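Local coordinates for protein quinoline 2-oxidoreductase medium subunit (Pseudomonas putida, PDB 1T3Q) that serves as the FAD-carrying medium subunit of the molybdenum hydroxylase quinoline 2-oxidoreductase and probably passes electrons through its flavin, at residues C[6-11]-C[50-55]; C[131-136]-C[169-174]; C[178-183]-C[194-199]. All coordinates share one frame; numbering follows the deposited sequence.

Interaction 1. Residues C[6-11]-C[50-55]; sequences FSYRAP and LVDLRN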
ATOM      1  N   PHE C   6      -8.437  33.736   2.428  1.00 21.08           N
ATOM      2  CA  PHE C   6      -8.842  34.992   1.794  1.00 19.60           C
ATOM      3  C   PHE C   6      -9.623  34.726   0.510  1.00 20.65           C
ATOM      4  O   PHE C   6      -9.523  33.645  -0.072  1.00 20.92           O
ATOM      5  CB  PHE C   6      -7.616  35.871   1.492  1.00 18.18           C
ATOM      6  CG  PHE C   6      -6.535  35.173   0.704  1.00 18.73           C
ATOM      7  CD1 PHE C   6      -6.678  34.947  -0.662  1.00 18.20           C
ATOM      8  CD2 PHE C   6      -5.383  34.713   1.342  1.00 18.43           C
ATOM      9  CE1 PHE C   6      -5.688  34.269  -1.382  1.00 18.40           C
ATOM     10  CE2 PHE C   6      -4.391  34.038   0.634  1.00 19.00           C
ATOM     11  CZ  PHE C   6      -4.545  33.815  -0.733  1.00 18.03           C
ATOM     12  N   SER C   7     -10.422  35.699   0.080  1.00 20.75           N
ATOM     13  CA  SER C   7     -11.181  35.547  -1.156  1.00 20.57           C
ATOM     14  C   SER C   7     -10.313  36.097  -2.283  1.00 19.65           C
ATOM     15  O   SER C   7      -9.255  36.676  -2.030  1.00 20.27           O
ATOM     16  CB  SER C   7     -12.510  36.308  -1.079  1.00 19.13           C
ATOM     17  OG  SER C   7     -12.284  37.684  -0.862  1.00 22.53           O
ATOM     18  N   TYR C   8     -10.759  35.929  -3.522  1.00 20.68           N
ATOM     19  CA  TYR C   8      -9.978  36.376  -4.670  1.00 22.21           C
ATOM     20  C   TYR C   8     -10.830  36.962  -5.786  1.00 21.88           C
ATOM     21  O   TYR C   8     -11.902  36.447  -6.097  1.00 22.72           O
ATOM     22  CB  TYR C   8      -9.178  35.193  -5.217  1.00 21.73           C
ATOM     23  CG  TYR C   8      -8.423  35.455  -6.502  1.00 22.56           C
ATOM     24  CD1 TYR C   8      -7.130  35.985  -6.486  1.00 21.95           C
ATOM     25  CD2 TYR C   8      -8.985  35.125  -7.738  1.00 22.00           C
ATOM     26  CE1 TYR C   8      -6.410  36.171  -7.673  1.00 19.61           C
ATOM     27  CE2 TYR C   8      -8.278  35.308  -8.925  1.00 22.61           C
ATOM     28  CZ  TYR C   8      -6.993  35.829  -8.885  1.00 22.14           C
ATOM     29  OH  TYR C   8      -6.294  35.992 -10.060  1.00 19.95           O
ATOM     30  N   ARG C   9     -10.333  38.041  -6.382  1.00 21.90           N
ATOM     31  CA  ARG C   9     -11.005  38.708  -7.490  1.00 23.86           C
ATOM     32  C   ARG C   9      -9.954  39.205  -8.472  1.00 23.38           C
ATOM     33  O   ARG C   9      -8.879  39.649  -8.070  1.00 24.09           O
ATOM     34  CB  ARG C   9     -11.841  39.896  -6.993  1.00 24.34           C
ATOM     35  CG  ARG C   9     -13.077  39.495  -6.220  1.00 26.12           C
ATOM     36  CD  ARG C   9     -13.956  40.694  -5.879  1.00 28.97           C
ATOM     37  NE  ARG C   9     -14.501  41.363  -7.061  1.00 28.56           N
ATOM     38  CZ  ARG C   9     -15.503  42.237  -7.017  1.00 30.26           C
ATOM     39  NH1 ARG C   9     -16.063  42.539  -5.852  1.00 29.71           N
ATOM     40  NH2 ARG C   9     -15.948  42.810  -8.128  1.00 29.58           N
ATOM     41  N   ALA C  10     -10.268  39.118  -9.760  1.00 22.76           N
ATOM     42  CA  ALA C  10      -9.364  39.572 -10.809  1.00 22.93           C
ATOM     43  C   ALA C  10     -10.184  40.396 -11.802  1.00 23.53           C
ATOM     44  O   ALA C  10     -10.472  39.949 -12.910  1.00 22.51           O
ATOM     45  CB  ALA C  10      -8.725  38.378 -11.510  1.00 22.19           C
ATOM     46  N   PRO C  11     -10.577  41.614 -11.404  1.00 25.12           N
ATOM     47  CA  PRO C  11     -11.373  42.503 -12.258  1.00 24.34           C
ATOM     48  C   PRO C  11     -10.740  42.862 -13.599  1.00 24.78           C
ATOM     49  O   PRO C  11      -9.519  42.957 -13.730  1.00 23.44           O
ATOM     50  CB  PRO C  11     -11.622  43.719 -11.364  1.00 24.80           C
ATOM     51  CG  PRO C  11     -10.515  43.675 -10.373  1.00 27.11           C
ATOM     52  CD  PRO C  11     -10.335  42.221 -10.086  1.00 24.32           C
ATOM     53  N   LEU C  50      -7.703  39.091  -2.004  1.00 19.77           N
ATOM     54  CA  LEU C  50      -6.592  39.514  -2.843  1.00 19.04           C
ATOM     55  C   LEU C  50      -7.178  39.926  -4.180  1.00 19.23           C
ATOM     56  O   LEU C  50      -7.933  39.175  -4.798  1.00 18.71           O
ATOM     57  CB  LEU C  50      -5.574  38.388  -3.038  1.00 17.33           C
ATOM     58  CG  LEU C  50      -4.759  38.001  -1.797  1.00 17.79           C
ATOM     59  CD1 LEU C  50      -3.660  37.031  -2.203  1.00 16.70           C
ATOM     60  CD2 LEU C  50      -4.156  39.248  -1.160  1.00 15.70           C
ATOM     61  N   VAL C  51      -6.832  41.129  -4.615  1.00 19.55           N
ATOM     62  CA  VAL C  51      -7.329  41.664  -5.869  1.00 20.91           C
ATOM     63  C   VAL C  51      -6.207  41.653  -6.892  1.00 20.06           C
ATOM     64  O   VAL C  51      -5.291  42.478  -6.837  1.00 19.29           O
ATOM     65  CB  VAL C  51      -7.835  43.104  -5.685  1.00 21.95           C
ATOM     66  CG1 VAL C  51      -8.473  43.597  -6.978  1.00 23.42           C
ATOM     67  CG2 VAL C  51      -8.833  43.154  -4.523  1.00 20.41           C
ATOM     68  N   ASP C  52      -6.303  40.713  -7.822  1.00 19.77           N
ATOM     69  CA  ASP C  52      -5.316  40.524  -8.879  1.00 20.45           C
ATOM     70  C   ASP C  52      -5.466  41.590  -9.962  1.00 21.11           C
ATOM     71  O   ASP C  52      -6.584  41.986 -10.302  1.00 23.01           O
ATOM     72  CB  ASP C  52      -5.503  39.131  -9.503  1.00 19.04           C
ATOM     73  CG  ASP C  52      -4.230  38.587 -10.140  1.00 20.82           C
ATOM     74  OD1 ASP C  52      -3.409  39.390 -10.628  1.00 19.67           O
ATOM     75  OD2 ASP C  52      -4.061  37.350 -10.164  1.00 20.17           O
ATOM     76  N   LEU C  53      -4.342  42.046 -10.505  1.00 20.64           N
ATOM     77  CA  LEU C  53      -4.351  43.053 -11.560  1.00 20.79           C
ATOM     78  C   LEU C  53      -4.099  42.413 -12.925  1.00 20.12           C
ATOM     79  O   LEU C  53      -3.940  43.118 -13.921  1.00 21.91           O
ATOM     80  CB  LEU C  53      -3.273  44.112 -11.292  1.00 18.88           C
ATOM     81  CG  LEU C  53      -3.335  44.846  -9.949  1.00 19.28           C
ATOM     82  CD1 LEU C  53      -2.171  45.815  -9.849  1.00 19.75           C
ATOM     83  CD2 LEU C  53      -4.659  45.588  -9.817  1.00 19.53           C
ATOM     84  N   ARG C  54      -4.088  41.082 -12.976  1.00 19.99           N
ATOM     85  CA  ARG C  54      -3.817  40.368 -14.224  1.00 21.15           C
ATOM     86  C   ARG C  54      -4.708  40.728 -15.409  1.00 21.29           C
ATOM     87  O   ARG C  54      -4.269  40.650 -16.554  1.00 20.62           O
ATOM     88  CB  ARG C  54      -3.877  38.846 -14.006  1.00 22.10           C
ATOM     89  CG  ARG C  54      -5.237  38.301 -13.607  1.00 24.72           C
ATOM     90  CD  ARG C  54      -5.267  36.768 -13.637  1.00 28.43           C
ATOM     91  NE  ARG C  54      -4.973  36.243 -14.973  1.00 33.28           N
ATOM     92  CZ  ARG C  54      -5.020  34.954 -15.307  1.00 33.69           C
ATOM     93  NH1 ARG C  54      -5.351  34.037 -14.408  1.00 32.27           N
ATOM     94  NH2 ARG C  54      -4.725  34.581 -16.544  1.00 35.91           N
ATOM     95  N   ASN C  55      -5.951  41.122 -15.150  1.00 22.05           N
ATOM     96  CA  ASN C  55      -6.864  41.446 -16.243  1.00 23.20           C
ATOM     97  C   ASN C  55      -7.007  42.921 -16.604  1.00 22.94           C
ATOM     98  O   ASN C  55      -7.913  43.292 -17.348  1.00 25.84           O
ATOM     99  CB  ASN C  55      -8.248  40.858 -15.963  1.00 23.49           C
ATOM    100  CG  ASN C  55      -8.216  39.354 -15.833  1.00 23.84           C
ATOM    101  OD1 ASN C  55      -7.570  38.671 -16.624  1.00 24.97           O
ATOM    102  ND2 ASN C  55      -8.920  38.827 -14.839  1.00 24.61           N
TER
HETATM  103  O   HOH W   1      -6.947  34.450 -12.205  1.00 28.21           O
HETATM  104  O   HOH W   2      -7.335  41.651 -12.900  1.00 23.00           O
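Tyr8 and Arg9 pair in parallel with Leu50 and Val51, the short strands 7-9 and 50-52 running 5.0 Å apart with their directions 20° apart. Leu50 N donates to Ser7 O, Arg9 N to Leu50 O and Asp52 N to Arg9 O, as in parallel strands. Beyond the strand ends Asn55 ND2 reaches Ala10 O at 2.7 Å, from above the carbonyl plane. A water joins Pro11 O, Asp52 O and Asn55 N.

Among the side chains, Leu50 lays CD1 over one face of the Phe6 ring, 3.8 Å from its centroid. Tyr8 swings CG away from its backbone N (chi1 174°), carrying the hydroxyl to Asp52; Tyr8 OH donates to Asp52 OD2 at 2.6 Å on the anti side, with ring and carboxylate planes 79° apart. Asp52 OD1 accepts from Arg54 N, forming an Asx turn, while OD2 also takes a bond from Gln74 of the small subunit. Leu53, just past the strand, touches the FAD. Strand 28-30 flanks strand 49-52 on its other edge, completing a three-stranded parallel sheet, while helix 14-23 packs against Arg9 and Pro11, and helix 36-41 against Phe6 and Leu50.

Interaction 2. Residues C[131-136]-C[169-174]; sequences LGATMY and VEIPIP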
ATOM      1  N   LEU C 131      16.888  57.667 -11.288  1.00 22.20           N
ATOM      2  CA  LEU C 131      16.657  58.099 -12.660  1.00 23.79           C
ATOM      3  C   LEU C 131      15.626  59.216 -12.736  1.00 23.89           C
ATOM      4  O   LEU C 131      15.260  59.661 -13.823  1.00 24.27           O
ATOM      5  CB  LEU C 131      16.203  56.914 -13.513  1.00 22.80           C
ATOM      6  CG  LEU C 131      17.269  55.836 -13.698  1.00 24.12           C
ATOM      7  CD1 LEU C 131      16.698  54.689 -14.506  1.00 23.86           C
ATOM      8  CD2 LEU C 131      18.487  56.438 -14.391  1.00 24.96           C
ATOM      9  N   GLY C 132      15.158  59.664 -11.577  1.00 23.90           N
ATOM     10  CA  GLY C 132      14.176  60.733 -11.535  1.00 24.49           C
ATOM     11  C   GLY C 132      12.866  60.389 -12.217  1.00 24.28           C
ATOM     12  O   GLY C 132      12.299  61.208 -12.938  1.00 25.58           O
ATOM     13  N   ALA C 133      12.370  59.181 -11.986  1.00 24.15           N
ATOM     14  CA  ALA C 133      11.118  58.767 -12.598  1.00 24.02           C
ATOM     15  C   ALA C 133       9.921  59.349 -11.852  1.00 24.15           C
ATOM     16  O   ALA C 133      10.051  59.862 -10.739  1.00 23.61           O
ATOM     17  CB  ALA C 133      11.028  57.247 -12.629  1.00 24.01           C
ATOM     18  N   THR C 134       8.757  59.270 -12.485  1.00 22.79           N
ATOM     19  CA  THR C 134       7.522  59.759 -11.892  1.00 23.38           C
ATOM     20  C   THR C 134       6.517  58.613 -11.813  1.00 22.33           C
ATOM     21  O   THR C 134       6.356  57.864 -12.771  1.00 23.52           O
ATOM     22  CB  THR C 134       6.897  60.887 -12.743  1.00 23.12           C
ATOM     23  OG1 THR C 134       7.812  61.989 -12.830  1.00 23.67           O
ATOM     24  CG2 THR C 134       5.588  61.363 -12.122  1.00 24.23           C
ATOM     25  N   MET C 135       5.854  58.471 -10.671  1.00 21.87           N
ATOM     26  CA  MET C 135       4.848  57.430 -10.510  1.00 23.94           C
ATOM     27  C   MET C 135       3.466  58.031 -10.688  1.00 24.38           C
ATOM     28  O   MET C 135       3.193  59.133 -10.205  1.00 24.09           O
ATOM     29  CB  MET C 135       4.906  56.796  -9.115  1.00 24.81           C
ATOM     30  CG  MET C 135       5.859  55.632  -8.990  1.00 28.12           C
ATOM     31  SD  MET C 135       7.531  56.194  -9.100  1.00 29.51           S
ATOM     32  CE  MET C 135       8.399  54.825  -8.308  1.00 28.50           C
ATOM     33  N   TYR C 136       2.600  57.303 -11.384  1.00 23.33           N
ATOM     34  CA  TYR C 136       1.231  57.752 -11.582  1.00 23.89           C
ATOM     35  C   TYR C 136       0.356  56.788 -10.803  1.00 24.28           C
ATOM     36  O   TYR C 136       0.341  55.586 -11.067  1.00 25.56           O
ATOM     37  CB  TYR C 136       0.887  57.784 -13.068  1.00 23.98           C
ATOM     38  CG  TYR C 136       1.634  58.893 -13.772  1.00 27.33           C
ATOM     39  CD1 TYR C 136       2.977  58.745 -14.119  1.00 27.96           C
ATOM     40  CD2 TYR C 136       1.027  60.128 -14.006  1.00 28.15           C
ATOM     41  CE1 TYR C 136       3.703  59.800 -14.675  1.00 28.44           C
ATOM     42  CE2 TYR C 136       1.745  61.192 -14.559  1.00 29.13           C
ATOM     43  CZ  TYR C 136       3.081  61.020 -14.889  1.00 29.52           C
ATOM     44  OH  TYR C 136       3.800  62.068 -15.419  1.00 31.32           O
ATOM     45  N   VAL C 169       4.935  53.880 -14.476  1.00 23.14           N
ATOM     46  CA  VAL C 169       6.099  54.647 -14.100  1.00 24.51           C
ATOM     47  C   VAL C 169       6.616  55.275 -15.377  1.00 24.26           C
ATOM     48  O   VAL C 169       6.718  54.611 -16.408  1.00 24.32           O
ATOM     49  CB  VAL C 169       7.203  53.752 -13.512  1.00 24.01           C
ATOM     50  CG1 VAL C 169       8.418  54.598 -13.169  1.00 23.90           C
ATOM     51  CG2 VAL C 169       6.685  53.029 -12.280  1.00 24.19           C
ATOM     52  N   GLU C 170       6.914  56.564 -15.315  1.00 24.59           N
ATOM     53  CA  GLU C 170       7.435  57.254 -16.478  1.00 25.43           C
ATOM     54  C   GLU C 170       8.875  57.632 -16.181  1.00 23.97           C
ATOM     55  O   GLU C 170       9.157  58.361 -15.233  1.00 23.56           O
ATOM     56  CB  GLU C 170       6.570  58.478 -16.800  1.00 25.07           C
ATOM     57  CG  GLU C 170       5.187  58.085 -17.334  1.00 25.85           C
ATOM     58  CD  GLU C 170       4.360  59.255 -17.849  1.00 28.71           C
ATOM     59  OE1 GLU C 170       3.206  59.017 -18.261  1.00 29.53           O
ATOM     60  OE2 GLU C 170       4.853  60.404 -17.844  1.00 30.14           O
ATOM     61  N   ILE C 171       9.784  57.096 -16.986  1.00 25.56           N
ATOM     62  CA  ILE C 171      11.208  57.341 -16.817  1.00 25.51           C
ATOM     63  C   ILE C 171      11.750  58.256 -17.902  1.00 26.34           C
ATOM     64  O   ILE C 171      11.661  57.942 -19.089  1.00 25.18           O
ATOM     65  CB  ILE C 171      12.013  56.028 -16.882  1.00 25.63           C
ATOM     66  CG1 ILE C 171      11.405  54.992 -15.938  1.00 26.21           C
ATOM     67  CG2 ILE C 171      13.467  56.290 -16.512  1.00 24.14           C
ATOM     68  CD1 ILE C 171      12.062  53.632 -16.029  1.00 26.04           C
ATOM     69  N   PRO C 172      12.317  59.406 -17.510  1.00 27.23           N
ATOM     70  CA  PRO C 172      12.869  60.331 -18.501  1.00 28.04           C
ATOM     71  C   PRO C 172      14.075  59.669 -19.155  1.00 28.60           C
ATOM     72  O   PRO C 172      14.932  59.123 -18.460  1.00 28.56           O
ATOM     73  CB  PRO C 172      13.285  61.536 -17.660  1.00 28.71           C
ATOM     74  CG  PRO C 172      12.368  61.473 -16.480  1.00 29.59           C
ATOM     75  CD  PRO C 172      12.354  60.001 -16.164  1.00 28.00           C
ATOM     76  N   ILE C 173      14.139  59.692 -20.481  1.00 29.63           N
ATOM     77  CA  ILE C 173      15.277  59.097 -21.166  1.00 31.02           C
ATOM     78  C   ILE C 173      16.512  59.856 -20.684  1.00 32.23           C
ATOM     79  O   ILE C 173      16.661  61.053 -20.936  1.00 31.79           O
ATOM     80  CB  ILE C 173      15.127  59.215 -22.697  1.00 32.32           C
ATOM     81  CG1 ILE C 173      13.908  58.401 -23.148  1.00 32.91           C
ATOM     82  CG2 ILE C 173      16.390  58.716 -23.387  1.00 30.80           C
ATOM     83  CD1 ILE C 173      13.623  58.473 -24.632  1.00 34.47           C
ATOM     84  N   PRO C 174      17.412  59.168 -19.966  1.00 32.95           N
ATOM     85  CA  PRO C 174      18.627  59.800 -19.443  1.00 33.35           C
ATOM     86  C   PRO C 174      19.605  60.387 -20.458  1.00 33.42           C
ATOM     87  O   PRO C 174      19.807  59.845 -21.543  1.00 34.28           O
ATOM     88  CB  PRO C 174      19.258  58.686 -18.608  1.00 34.60           C
ATOM     89  CG  PRO C 174      18.829  57.445 -19.328  1.00 35.31           C
ATOM     90  CD  PRO C 174      17.382  57.732 -19.635  1.00 33.26           C
TER
HETATM   91  O   HOH W   3      16.304  59.649 -16.219  1.00 29.39           O
HETATM   92  O   HOH W   4       6.444  62.020 -16.402  1.00 33.28           O
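Tyr136 and Glu170 meet at about a right angle, the extended glutamate passing over the tyrosine ring with its carboxylate plane tilted 38° from the ring plane. The carboxylate carbon CD of Glu170 comes within 3.3 Å of Tyr136 CE1, and OE1 lies over the ring face. At the far end a water bridges Tyr136 OH and Glu170 OE2, sitting in the plane of the ring at its edge and donating to the carboxylate at 2.7 Å. The stretched chain of Glu170 (chi2 -172°) carries its acid this far along the ring. OE1 forms a salt bridge with Arg168, which also makes a cation-pi contact with Tyr136, so one arginine engages both partners.

The opposite face is apolar. Ala133 CB fits between two branched side chains, 3.8 Å from Val169 CG1 and 4.0 Å from Ile171 CG1, while Ile171 turns CG2 toward Leu131 CB. Met128 of helix 123-130 packs on Val169 and Ile171. Between the two faces runs the backbone pairing: Thr134 N donates to Glu170 O and Glu170 N to Thr134 O, each at 2.9 Å, and Met135 and Val169 form the next, non-hydrogen-bonded pair. Gly132, with positive phi, ends helix 123-130 in a Schellman motif and leads into strand 134-139, a helix-to-strand entry into the five-stranded antiparallel sheet of the FAD-binding domain.

Interaction 3. Residues C[178-183]-C[194-199]; sequences WEFDEY and MAAAGL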
ATOM      1  N   TRP C 178      24.790  55.890 -17.710  1.00 26.94           N
ATOM      2  CA  TRP C 178      24.717  55.128 -16.467  1.00 26.46           C
ATOM      3  C   TRP C 178      25.364  53.749 -16.432  1.00 27.16           C
ATOM      4  O   TRP C 178      25.385  53.018 -17.424  1.00 28.26           O
ATOM      5  CB  TRP C 178      23.257  54.945 -16.051  1.00 24.88           C
ATOM      6  CG  TRP C 178      22.559  56.185 -15.626  1.00 22.99           C
ATOM      7  CD1 TRP C 178      21.751  56.983 -16.389  1.00 22.25           C
ATOM      8  CD2 TRP C 178      22.579  56.762 -14.319  1.00 23.12           C
ATOM      9  NE1 TRP C 178      21.261  58.022 -15.630  1.00 23.30           N
ATOM     10  CE2 TRP C 178      21.755  57.910 -14.357  1.00 22.88           C
ATOM     11  CE3 TRP C 178      23.212  56.420 -13.117  1.00 24.07           C
ATOM     12  CZ2 TRP C 178      21.547  58.721 -13.234  1.00 24.17           C
ATOM     13  CZ3 TRP C 178      23.005  57.228 -11.999  1.00 24.89           C
ATOM     14  CH2 TRP C 178      22.179  58.364 -12.069  1.00 23.50           C
ATOM     15  N   GLU C 179      25.873  53.402 -15.255  1.00 25.98           N
ATOM     16  CA  GLU C 179      26.467  52.099 -14.997  1.00 26.57           C
ATOM     17  C   GLU C 179      26.029  51.762 -13.578  1.00 26.12           C
ATOM     18  O   GLU C 179      25.902  52.651 -12.733  1.00 24.87           O
ATOM     19  CB  GLU C 179      27.996  52.139 -15.106  1.00 27.98           C
ATOM     20  CG  GLU C 179      28.501  52.360 -16.529  1.00 30.05           C
ATOM     21  CD  GLU C 179      28.115  51.239 -17.492  1.00 32.22           C
ATOM     22  OE1 GLU C 179      28.348  51.396 -18.711  1.00 32.91           O
ATOM     23  OE2 GLU C 179      27.587  50.202 -17.041  1.00 32.56           O
ATOM     24  N   PHE C 180      25.787  50.482 -13.325  1.00 25.36           N
ATOM     25  CA  PHE C 180      25.321  50.034 -12.020  1.00 26.27           C
ATOM     26  C   PHE C 180      26.070  48.794 -11.559  1.00 27.19           C
ATOM     27  O   PHE C 180      26.565  48.014 -12.371  1.00 26.87           O
ATOM     28  CB  PHE C 180      23.821  49.719 -12.107  1.00 25.28           C
ATOM     29  CG  PHE C 180      23.262  49.023 -10.896  1.00 23.45           C
ATOM     30  CD1 PHE C 180      22.728  49.754  -9.837  1.00 24.16           C
ATOM     31  CD2 PHE C 180      23.260  47.632 -10.816  1.00 24.85           C
ATOM     32  CE1 PHE C 180      22.196  49.110  -8.717  1.00 23.25           C
ATOM     33  CE2 PHE C 180      22.731  46.975  -9.701  1.00 23.69           C
ATOM     34  CZ  PHE C 180      22.196  47.716  -8.649  1.00 22.83           C
ATOM     35  N   ASP C 181      26.145  48.619 -10.246  1.00 27.38           N
ATOM     36  CA  ASP C 181      26.802  47.459  -9.672  1.00 28.88           C
ATOM     37  C   ASP C 181      26.363  47.331  -8.223  1.00 27.41           C
ATOM     38  O   ASP C 181      25.807  48.264  -7.653  1.00 26.90           O
ATOM     39  CB  ASP C 181      28.320  47.601  -9.753  1.00 32.16           C
ATOM     40  CG  ASP C 181      29.035  46.270  -9.643  1.00 34.97           C
ATOM     41  OD1 ASP C 181      30.281  46.275  -9.644  1.00 38.70           O
ATOM     42  OD2 ASP C 181      28.357  45.219  -9.564  1.00 34.36           O
ATOM     43  N   GLU C 182      26.603  46.170  -7.629  1.00 26.84           N
ATOM     44  CA  GLU C 182      26.216  45.944  -6.247  1.00 25.51           C
ATOM     45  C   GLU C 182      27.041  44.810  -5.660  1.00 26.81           C
ATOM     46  O   GLU C 182      27.744  44.107  -6.380  1.00 25.86           O
ATOM     47  CB  GLU C 182      24.728  45.587  -6.172  1.00 24.12           C
ATOM     48  CG  GLU C 182      24.389  44.184  -6.683  1.00 23.51           C
ATOM     49  CD  GLU C 182      22.896  43.913  -6.702  1.00 23.98           C
ATOM     50  OE1 GLU C 182      22.495  42.729  -6.639  1.00 23.52           O
ATOM     51  OE2 GLU C 182      22.120  44.886  -6.792  1.00 25.06           O
ATOM     52  N   TYR C 183      26.955  44.647  -4.345  1.00 26.93           N
ATOM     53  CA  TYR C 183      27.672  43.585  -3.657  1.00 29.27           C
ATOM     54  C   TYR C 183      26.643  42.661  -3.020  1.00 30.44           C
ATOM     55  O   TYR C 183      25.868  43.084  -2.164  1.00 31.06           O
ATOM     56  CB  TYR C 183      28.566  44.160  -2.560  1.00 28.90           C
ATOM     57  CG  TYR C 183      29.445  43.133  -1.879  1.00 30.10           C
ATOM     58  CD1 TYR C 183      30.698  42.807  -2.396  1.00 32.11           C
ATOM     59  CD2 TYR C 183      29.032  42.496  -0.706  1.00 32.74           C
ATOM     60  CE1 TYR C 183      31.527  41.880  -1.761  1.00 33.39           C
ATOM     61  CE2 TYR C 183      29.853  41.565  -0.061  1.00 33.40           C
ATOM     62  CZ  TYR C 183      31.099  41.265  -0.593  1.00 34.24           C
ATOM     63  OH  TYR C 183      31.931  40.370   0.048  1.00 36.00           O
ATOM     64  N   MET C 194      24.427  48.772  -3.100  1.00 25.77           N
ATOM     65  CA  MET C 194      24.366  48.946  -4.544  1.00 24.25           C
ATOM     66  C   MET C 194      24.691  50.401  -4.847  1.00 23.29           C
ATOM     67  O   MET C 194      24.542  51.266  -3.986  1.00 22.31           O
ATOM     68  CB  MET C 194      22.991  48.568  -5.101  1.00 24.56           C
ATOM     69  CG  MET C 194      21.806  49.331  -4.528  1.00 23.86           C
ATOM     70  SD  MET C 194      20.278  48.820  -5.351  1.00 25.91           S
ATOM     71  CE  MET C 194      19.924  47.297  -4.521  1.00 24.47           C
ATOM     72  N   ALA C 195      25.166  50.664  -6.058  1.00 22.32           N
ATOM     73  CA  ALA C 195      25.517  52.019  -6.445  1.00 23.96           C
ATOM     74  C   ALA C 195      25.338  52.225  -7.940  1.00 24.05           C
ATOM     75  O   ALA C 195      25.480  51.293  -8.738  1.00 22.41           O
ATOM     76  CB  ALA C 195      26.959  52.327  -6.043  1.00 23.88           C
ATOM     77  N   ALA C 196      25.013  53.455  -8.309  1.00 23.46           N
ATOM     78  CA  ALA C 196      24.815  53.812  -9.701  1.00 23.82           C
ATOM     79  C   ALA C 196      25.587  55.093  -9.946  1.00 23.41           C
ATOM     80  O   ALA C 196      25.702  55.943  -9.060  1.00 23.13           O
ATOM     81  CB  ALA C 196      23.331  54.022  -9.989  1.00 23.63           C
ATOM     82  N   ALA C 197      26.132  55.223 -11.146  1.00 24.05           N
ATOM     83  CA  ALA C 197      26.891  56.411 -11.492  1.00 23.30           C
ATOM     84  C   ALA C 197      26.476  56.870 -12.878  1.00 25.24           C
ATOM     85  O   ALA C 197      26.607  56.125 -13.851  1.00 24.15           O
ATOM     86  CB  ALA C 197      28.385  56.110 -11.463  1.00 24.25           C
ATOM     87  N   GLY C 198      25.946  58.089 -12.945  1.00 24.24           N
ATOM     88  CA  GLY C 198      25.529  58.660 -14.213  1.00 24.73           C
ATOM     89  C   GLY C 198      26.487  59.794 -14.520  1.00 25.15           C
ATOM     90  O   GLY C 198      26.593  60.749 -13.747  1.00 25.01           O
ATOM     91  N   LEU C 199      27.187  59.700 -15.646  1.00 25.45           N
ATOM     92  CA  LEU C 199      28.156  60.723 -16.003  1.00 26.26           C
ATOM     93  C   LEU C 199      27.981  61.329 -17.378  1.00 29.11           C
ATOM     94  O   LEU C 199      27.486  60.687 -18.307  1.00 29.77           O
ATOM     95  CB  LEU C 199      29.573  60.157 -15.929  1.00 25.50           C
ATOM     96  CG  LEU C 199      30.016  59.489 -14.633  1.00 24.63           C
ATOM     97  CD1 LEU C 199      31.426  58.952 -14.816  1.00 23.81           C
ATOM     98  CD2 LEU C 199      29.953  60.479 -13.483  1.00 22.87           C
TER
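Trp178 to Glu182 pair antiparallel with Gly198 to Met194, the strands 4.8 Å apart and their directions 166° apart, with hydrogen-bonded pairs at Glu179-Ala197 and Asp181-Ala195. Trp178 lies across the partner strand: Gly198 CA sits over its six-membered ring, 3.5 Å from the centroid and 16° off the normal, a CH-pi contact. The ring rests on the backbone, with Trp178 CZ3 3.2 Å from Gly198 N, and the absence of a side chain on Gly198 gives it room. Ala196 CB touches the same indole at CZ3.

These strands form the beta hairpin that opens the antiparallel sheet of the CO dehydrogenase flavoprotein C-terminal domain. On the face bearing Trp178, Phe180 and Met194, helix 123-130 of the FAD-binding domain packs against the sheet; on the other, helix 261-284 lies against Ala195 and Ala197.

With CG anti to the backbone N (chi1 170°), Phe180 brings its ring across to Met194, whose CB is 3.7 Å from Phe180 CZ, while SD lies at the ring edge, 5.1 Å from the centroid, in a Met-aromatic contact. Glu182 and Met194 run side by side, their CB atoms 3.6 Å apart. Glu182 OE2 and OE1 of the FAD-binding Glu123 are like charges lying close, which may favour a proton on one. On the face of Ala195 and Ala197, Glu179 and Asp181 direct their acids away from the partner strand, to salt bridges with Lys95 and Arg274.

Overall arrangement
The three contacts illustrate how strand pairing is adapted to its surroundings. Interactions 1 and 2 both belong to the FAD-binding domain, but one joins parallel strands and the other antiparallel strands of a different beta sheet, with centres about 27 Å apart. Interaction 3 belongs to the C-terminal domain; its centre is about 36 Å from that of interaction 1, across the centre of the chain. Interaction 3 is the buried one, with aromatic rings set against alanine and glycine, whereas the partly buried interactions 1 and 2 add water bridges and polar tyrosine-carboxylate meetings. Interaction 1 faces the small subunit. Interactions 2 and 3 touch where Leu131 CD2 packs 3.4 Å from Trp178 NE1, and consecutive strands 165-172 and 177-183 connect them.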